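Local coordinates for ATPase BagA (Mycobacterium tuberculosis H37Rv, PDB 6BS3), which forms with its partner BagB a heterodimeric ATPase complex that hydrolyses ATP and is required for resistance to nitric oxide and high glycerol, at residues G48-L53 and V155-V160. Numbering follows the deposited sequence.
Sequences GGRKVL and VYDAIV
Leu53 and Ile159 pair in parallel register, with Leu53 N donating to Ala158 O (3.1 Å) and Leu53 O accepting Val160 N (2.8 Å) where strand 51-56 adjoins strand 158-162. At Lys51 the Asp157 side chain joins the pairing: OD2 accepts a nearly straight bond from Lys51 N (2.8 Å, 173°) on its anti side, while Asp157 N donates to Lys51 O (2.8 Å). Asp157 CB also lies over one face of the Arg50 guanidinium, whose NE is bonded to Leu45 O. On the face carrying Leu53 and Ile159, Leu53 CB sits over the centre of the Tyr156 ring in a CH-pi contact, 3.6 Å from its centroid, and Ile159 CD1 packs against the same carbon. With CG anti to the backbone N (chi1 -175°), Leu53 brings CD1 to the phenol oxygen, which is hydrogen-bonded to Glu76 and Asn89, and CD2 to CE2 of the ring. On the face of Val52 and Ala158, Val52 CG1 meets Val160 CG2 (3.9 Å), and both valines touch helix 34-46, which follows the P-loop. Carboxylate and backbone bonds together thus hold both the N and the O of Lys51, where two neighbouring parallel strands of the P-loop ATPase sheet meet.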
ATOM      1  N   GLY A  48     -14.390 -28.177   9.667  1.00 51.51           N
ATOM      2  CA  GLY A  48     -14.871 -29.540   9.491  1.00 51.65           C
ATOM      3  C   GLY A  48     -13.778 -30.576   9.350  1.00 57.12           C
ATOM      4  O   GLY A  48     -13.844 -31.414   8.450  1.00 57.69           O
ATOM      5  N   GLY A  49     -12.776 -30.517  10.233  1.00 53.25           N
ATOM      6  CA  GLY A  49     -11.657 -31.462  10.259  1.00 52.31           C
ATOM      7  C   GLY A  49     -10.771 -31.476   9.021  1.00 54.02           C
ATOM      8  O   GLY A  49     -10.205 -32.519   8.689  1.00 54.52           O
ATOM      9  N   ARG A  50     -10.650 -30.333   8.325  1.00 47.16           N
ATOM     10  CA  ARG A  50      -9.811 -30.193   7.129  1.00 47.10           C
ATOM     11  C   ARG A  50      -8.448 -29.563   7.487  1.00 50.58           C
ATOM     12  O   ARG A  50      -8.299 -28.996   8.568  1.00 49.87           O
ATOM     13  CB  ARG A  50     -10.532 -29.391   6.026  1.00 46.16           C
ATOM     14  CG  ARG A  50     -11.938 -29.931   5.698  1.00 54.77           C
ATOM     15  CD  ARG A  50     -12.239 -29.956   4.215  1.00 55.44           C
ATOM     16  NE  ARG A  50     -12.053 -28.646   3.593  1.00 61.30           N
ATOM     17  CZ  ARG A  50     -11.983 -28.438   2.283  1.00 72.08           C
ATOM     18  NH1 ARG A  50     -12.091 -29.451   1.435  1.00 58.63           N
ATOM     19  NH2 ARG A  50     -11.796 -27.214   1.810  1.00 60.89           N
ATOM     20  N   LYS A  51      -7.451 -29.727   6.624  1.00 46.75           N
ATOM     21  CA  LYS A  51      -6.109 -29.190   6.865  1.00 46.81           C
ATOM     22  C   LYS A  51      -5.754 -28.235   5.742  1.00 48.61           C
ATOM     23  O   LYS A  51      -5.645 -28.666   4.597  1.00 48.35           O
ATOM     24  CB  LYS A  51      -5.064 -30.318   6.990  1.00 49.53           C
ATOM     25  CG  LYS A  51      -3.706 -29.831   7.502  1.00 56.52           C
ATOM     26  CD  LYS A  51      -2.605 -30.862   7.297  1.00 58.53           C
ATOM     27  CE  LYS A  51      -2.583 -31.935   8.349  1.00 67.74           C
ATOM     28  NZ  LYS A  51      -1.293 -32.670   8.323  1.00 84.53           N
ATOM     29  N   VAL A  52      -5.593 -26.938   6.070  1.00 43.14           N
ATOM     30  CA  VAL A  52      -5.280 -25.896   5.087  1.00 42.15           C
ATOM     31  C   VAL A  52      -3.915 -25.240   5.371  1.00 45.55           C
ATOM     32  O   VAL A  52      -3.572 -24.993   6.531  1.00 44.89           O
ATOM     33  CB  VAL A  52      -6.451 -24.874   4.976  1.00 44.62           C
ATOM     34  CG1 VAL A  52      -6.078 -23.658   4.125  1.00 43.94           C
ATOM     35  CG2 VAL A  52      -7.713 -25.545   4.418  1.00 43.94           C
ATOM     36  N   LEU A  53      -3.133 -24.984   4.306  1.00 41.11           N
ATOM     37  CA  LEU A  53      -1.854 -24.295   4.422  1.00 40.33           C
ATOM     38  C   LEU A  53      -1.989 -22.824   3.996  1.00 44.44           C
ATOM     39  O   LEU A  53      -2.450 -22.539   2.887  1.00 45.14           O
ATOM     40  CB  LEU A  53      -0.725 -25.010   3.634  1.00 39.94           C
ATOM     41  CG  LEU A  53       0.695 -24.418   3.798  1.00 43.64           C
ATOM     42  CD1 LEU A  53       1.243 -24.626   5.216  1.00 41.98           C
ATOM     43  CD2 LEU A  53       1.642 -25.015   2.804  1.00 45.56           C
ATOM     44  N   VAL A 155      -1.768 -34.071   1.340  1.00 51.19           N
ATOM     45  CA  VAL A 155      -1.411 -33.640   2.703  1.00 50.10           C
ATOM     46  C   VAL A 155      -2.363 -32.490   3.106  1.00 51.90           C
ATOM     47  O   VAL A 155      -2.960 -32.525   4.178  1.00 51.40           O
ATOM     48  CB  VAL A 155       0.093 -33.224   2.782  1.00 53.63           C
ATOM     49  CG1 VAL A 155       0.406 -32.439   4.059  1.00 53.30           C
ATOM     50  CG2 VAL A 155       1.002 -34.445   2.659  1.00 52.98           C
ATOM     51  N   TYR A 156      -2.559 -31.515   2.196  1.00 46.65           N
ATOM     52  CA  TYR A 156      -3.469 -30.389   2.444  1.00 43.84           C
ATOM     53  C   TYR A 156      -4.744 -30.484   1.618  1.00 47.02           C
ATOM     54  O   TYR A 156      -4.707 -30.911   0.465  1.00 47.15           O
ATOM     55  CB  TYR A 156      -2.747 -29.053   2.200  1.00 41.95           C
ATOM     56  CG  TYR A 156      -1.625 -28.806   3.187  1.00 41.81           C
ATOM     57  CD1 TYR A 156      -1.896 -28.537   4.527  1.00 42.97           C
ATOM     58  CD2 TYR A 156      -0.291 -28.876   2.792  1.00 42.06           C
ATOM     59  CE1 TYR A 156      -0.868 -28.343   5.450  1.00 40.93           C
ATOM     60  CE2 TYR A 156       0.744 -28.680   3.707  1.00 43.07           C
ATOM     61  CZ  TYR A 156       0.450 -28.414   5.040  1.00 46.15           C
ATOM     62  OH  TYR A 156       1.454 -28.209   5.973  1.00 43.55           O
ATOM     63  N   ASP A 157      -5.865 -30.094   2.211  1.00 43.36           N
ATOM     64  CA  ASP A 157      -7.155 -30.019   1.518  1.00 43.75           C
ATOM     65  C   ASP A 157      -7.176 -28.810   0.594  1.00 48.08           C
ATOM     66  O   ASP A 157      -7.823 -28.852  -0.445  1.00 47.94           O
ATOM     67  CB  ASP A 157      -8.310 -29.943   2.517  1.00 45.76           C
ATOM     68  CG  ASP A 157      -8.428 -31.246   3.259  1.00 54.40           C
ATOM     69  OD1 ASP A 157      -8.927 -32.220   2.659  1.00 57.20           O
ATOM     70  OD2 ASP A 157      -7.966 -31.312   4.414  1.00 55.20           O
ATOM     71  N   ALA A 158      -6.456 -27.742   0.973  1.00 44.69           N
ATOM     72  CA  ALA A 158      -6.323 -26.505   0.198  1.00 44.90           C
ATOM     73  C   ALA A 158      -5.085 -25.748   0.631  1.00 46.96           C
ATOM     74  O   ALA A 158      -4.589 -25.932   1.745  1.00 47.89           O
ATOM     75  CB  ALA A 158      -7.563 -25.611   0.367  1.00 45.68           C
ATOM     76  N   ILE A 159      -4.591 -24.894  -0.263  1.00 41.69           N
ATOM     77  CA  ILE A 159      -3.462 -23.988  -0.054  1.00 40.18           C
ATOM     78  C   ILE A 159      -3.992 -22.582  -0.323  1.00 41.05           C
ATOM     79  O   ILE A 159      -4.597 -22.331  -1.370  1.00 38.83           O
ATOM     80  CB  ILE A 159      -2.248 -24.306  -0.989  1.00 43.44           C
ATOM     81  CG1 ILE A 159      -1.848 -25.824  -0.974  1.00 43.78           C
ATOM     82  CG2 ILE A 159      -1.042 -23.379  -0.711  1.00 44.44           C
ATOM     83  CD1 ILE A 159      -1.303 -26.399   0.251  1.00 49.47           C
ATOM     84  N   VAL A 160      -3.777 -21.675   0.627  1.00 38.54           N
ATOM     85  CA  VAL A 160      -4.186 -20.279   0.477  1.00 38.76           C
ATOM     86  C   VAL A 160      -2.912 -19.438   0.471  1.00 44.04           C
ATOM     87  O   VAL A 160      -2.110 -19.508   1.403  1.00 43.07           O
ATOM     88  CB  VAL A 160      -5.245 -19.794   1.516  1.00 41.93           C
ATOM     89  CG1 VAL A 160      -5.661 -18.343   1.236  1.00 40.97           C
ATOM     90  CG2 VAL A 160      -6.479 -20.726   1.535  1.00 41.20           C
TER